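Phenylacetic acid degradation-related protein (Ralstonia eutropha JMP134, PDB 2PIM) probably hydrolyses fatty acyl-CoA thioesters, as a putative thioesterase of the hotdog-fold superfamily. Local coordinates at residues L88-R94 / K126-T132. Sequence-based numbering, arbitrary orientation.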
loop_
_atom_site.group_PDB
_atom_site.type_symbol
_atom_site.label_atom_id
_atom_site.label_comp_id
_atom_site.label_asym_id
_atom_site.label_seq_id
_atom_site.Cartn_x
_atom_site.Cartn_y
_atom_site.Cartn_z
ATOM N N LEU A 88 -4.036 -8.228 -2.907
ATOM C CA LEU A 88 -3.107 -7.469 -3.732
ATOM C C LEU A 88 -1.677 -7.929 -3.369
ATOM O O LEU A 88 -1.292 -7.854 -2.235
ATOM C CB LEU A 88 -3.258 -5.983 -3.429
ATOM C CG LEU A 88 -2.423 -4.926 -4.163
ATOM C CD1 LEU A 88 -2.620 -4.963 -5.659
ATOM C CD2 LEU A 88 -2.788 -3.567 -3.635
ATOM N N ASN A 89 -0.940 -8.475 -4.325
ATOM C CA ASN A 89 0.396 -8.936 -4.077
ATOM C C ASN A 89 1.328 -7.961 -4.743
ATOM O O ASN A 89 1.205 -7.717 -5.942
ATOM C CB ASN A 89 0.626 -10.362 -4.620
ATOM C CG ASN A 89 2.037 -10.886 -4.297
ATOM O OD1 ASN A 89 2.938 -10.760 -5.106
ATOM N ND2 ASN A 89 2.219 -11.444 -3.109
ATOM N N LEU A 90 2.265 -7.429 -3.969
ATOM C CA LEU A 90 3.157 -6.366 -4.404
ATOM C C LEU A 90 4.579 -6.872 -4.410
ATOM O O LEU A 90 4.983 -7.510 -3.476
ATOM C CB LEU A 90 3.115 -5.205 -3.405
ATOM C CG LEU A 90 1.741 -4.594 -3.200
ATOM C CD1 LEU A 90 1.822 -3.583 -2.043
ATOM C CD2 LEU A 90 1.181 -3.962 -4.470
ATOM N N SER A 91 5.305 -6.586 -5.488
ATOM C CA SER A 91 6.690 -6.934 -5.630
ATOM C C SER A 91 7.389 -5.620 -5.856
ATOM O O SER A 91 6.970 -4.809 -6.715
ATOM C CB SER A 91 6.935 -7.884 -6.830
ATOM O OG SER A 91 6.220 -9.099 -6.705
ATOM N N PHE A 92 8.468 -5.444 -5.104
ATOM C CA PHE A 92 9.259 -4.238 -5.086
ATOM C C PHE A 92 10.592 -4.569 -5.714
ATOM O O PHE A 92 11.319 -5.385 -5.191
ATOM C CB PHE A 92 9.471 -3.753 -3.638
ATOM C CG PHE A 92 8.186 -3.538 -2.894
ATOM C CD1 PHE A 92 7.281 -2.593 -3.337
ATOM C CD2 PHE A 92 7.862 -4.301 -1.779
ATOM C CE1 PHE A 92 6.075 -2.410 -2.702
ATOM C CE2 PHE A 92 6.648 -4.099 -1.114
ATOM C CZ PHE A 92 5.752 -3.160 -1.592
ATOM N N LEU A 93 10.887 -3.897 -6.817
ATOM C CA LEU A 93 11.875 -4.312 -7.762
ATOM C C LEU A 93 13.064 -3.386 -7.684
ATOM O O LEU A 93 14.207 -3.847 -7.646
ATOM C CB LEU A 93 11.244 -4.243 -9.152
ATOM C CG LEU A 93 10.662 -5.517 -9.806
ATOM C CD1 LEU A 93 9.839 -6.354 -8.913
ATOM C CD2 LEU A 93 9.868 -5.150 -11.040
ATOM N N ARG A 94 12.773 -2.077 -7.711
ATOM C CA ARG A 94 13.769 -1.008 -7.666
ATOM C C ARG A 94 13.271 0.153 -6.834
ATOM O O ARG A 94 12.069 0.404 -6.788
ATOM C CB ARG A 94 14.053 -0.449 -9.064
ATOM C CG ARG A 94 14.466 -1.469 -10.056
ATOM C CD ARG A 94 14.663 -0.874 -11.434
ATOM N NE ARG A 94 15.325 -1.860 -12.289
ATOM C CZ ARG A 94 14.711 -2.846 -12.942
ATOM N NH1 ARG A 94 13.389 -3.000 -12.882
ATOM N NH2 ARG A 94 15.428 -3.690 -13.676
ATOM N N LYS A 126 12.181 2.930 -15.730
ATOM C CA LYS A 126 12.401 1.609 -15.104
ATOM C C LYS A 126 11.239 1.210 -14.230
ATOM O O LYS A 126 10.640 2.053 -13.594
ATOM C CB LYS A 126 13.665 1.592 -14.243
ATOM C CG LYS A 126 14.923 1.994 -14.997
ATOM C CD LYS A 126 16.165 1.769 -14.151
ATOM C CE LYS A 126 17.262 2.752 -14.538
ATOM N NZ LYS A 126 18.628 2.189 -14.336
ATOM N N LEU A 127 10.941 -0.083 -14.211
ATOM C CA LEU A 127 9.919 -0.651 -13.325
ATOM C C LEU A 127 10.393 -0.558 -11.919
ATOM O O LEU A 127 11.444 -1.084 -11.616
ATOM C CB LEU A 127 9.718 -2.131 -13.554
ATOM C CG LEU A 127 8.635 -2.610 -14.489
ATOM C CD1 LEU A 127 8.696 -4.138 -14.533
ATOM C CD2 LEU A 127 7.293 -2.138 -14.032
ATOM N N VAL A 128 9.610 0.064 -11.048
ATOM C CA VAL A 128 9.967 0.066 -9.633
ATOM C C VAL A 128 9.214 -1.008 -8.821
ATOM O O VAL A 128 9.758 -1.558 -7.839
ATOM C CB VAL A 128 9.854 1.471 -9.031
ATOM C CG1 VAL A 128 10.850 2.408 -9.733
ATOM C CG2 VAL A 128 8.469 2.038 -9.134
ATOM N N ALA A 129 7.980 -1.306 -9.218
ATOM C CA ALA A 129 7.183 -2.243 -8.500
ATOM C C ALA A 129 6.122 -2.824 -9.416
ATOM O O ALA A 129 5.703 -2.168 -10.376
ATOM C CB ALA A 129 6.526 -1.564 -7.299
ATOM N N THR A 130 5.713 -4.058 -9.123
ATOM C CA THR A 130 4.573 -4.672 -9.793
ATOM C C THR A 130 3.530 -5.156 -8.804
ATOM O O THR A 130 3.817 -5.329 -7.618
ATOM C CB THR A 130 5.023 -5.844 -10.687
ATOM O OG1 THR A 130 5.691 -6.795 -9.905
ATOM C CG2 THR A 130 5.983 -5.384 -11.746
ATOM N N ALA A 131 2.346 -5.441 -9.330
ATOM C CA ALA A 131 1.258 -5.981 -8.571
ATOM C C ALA A 131 0.388 -6.980 -9.335
ATOM O O ALA A 131 0.238 -6.914 -10.558
ATOM C CB ALA A 131 0.359 -4.881 -8.094
ATOM N N THR A 132 -0.251 -7.846 -8.552
ATOM C CA THR A 132 -1.344 -8.676 -8.978
ATOM C C THR A 132 -2.503 -8.413 -8.032
ATOM O O THR A 132 -2.360 -8.560 -6.816
ATOM C CB THR A 132 -0.888 -10.179 -8.875
ATOM O OG1 THR A 132 0.084 -10.431 -9.900
ATOM C CG2 THR A 132 -2.058 -11.120 -9.041
#
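Arg94 reaches along segment 126-132 to the backbone of Leu127, and it loses more surface to the contact than any other residue. With CG anti to its own carbonyl carbon (chi1 -55°) the arm runs out extended as far as NE, and the last torsion, chi4 83°, turns NH1 back toward Leu127 O. The guanidinium thus meets the carbonyl edge-on: NH1 donates to Leu127 O at 3.0 Å, in the carbonyl plane and on a lone pair, the N-H...O angle being 167°. The aliphatic part of the arm crosses Lys126 at about a right angle, CD lying 3.9 Å from Lys126 CB.

One carbonyl next door is gripped twice. Val128 O accepts from Leu93 N at 2.8 Å and from Arg94 N at 3.1 Å, both donors approaching from the same face of its plane. This fork coincides with a classic beta bulge, in which Val128 and Ala129 both face Leu121 of the adjoining strand.

Beyond the bulge the ladder is regular: Thr130 forms a hydrogen-bonded antiparallel pair with Ser91, Thr130 N to Ser91 O measuring 2.8 Å, and Asn89 pairs with Thr132 in the same way. Thr130 OG1 sits 3.5 Å from Ser91 CB, while its CG2 packs on Leu93 CD2. On the other face Ala131 CB touches Leu90 CD2 at 3.8 Å, and Leu65 of helix 58-75 covers both residues.

Residues 88-91 also pair antiparallel with a strand of the second subunit, whose Asn87 ND2 is hydrogen-bonded to Asn89 OD1. A curved antiparallel sheet wrapped round a long helix is the hotdog fold, and joining two such sheets edge to edge is a common way for its members to dimerise.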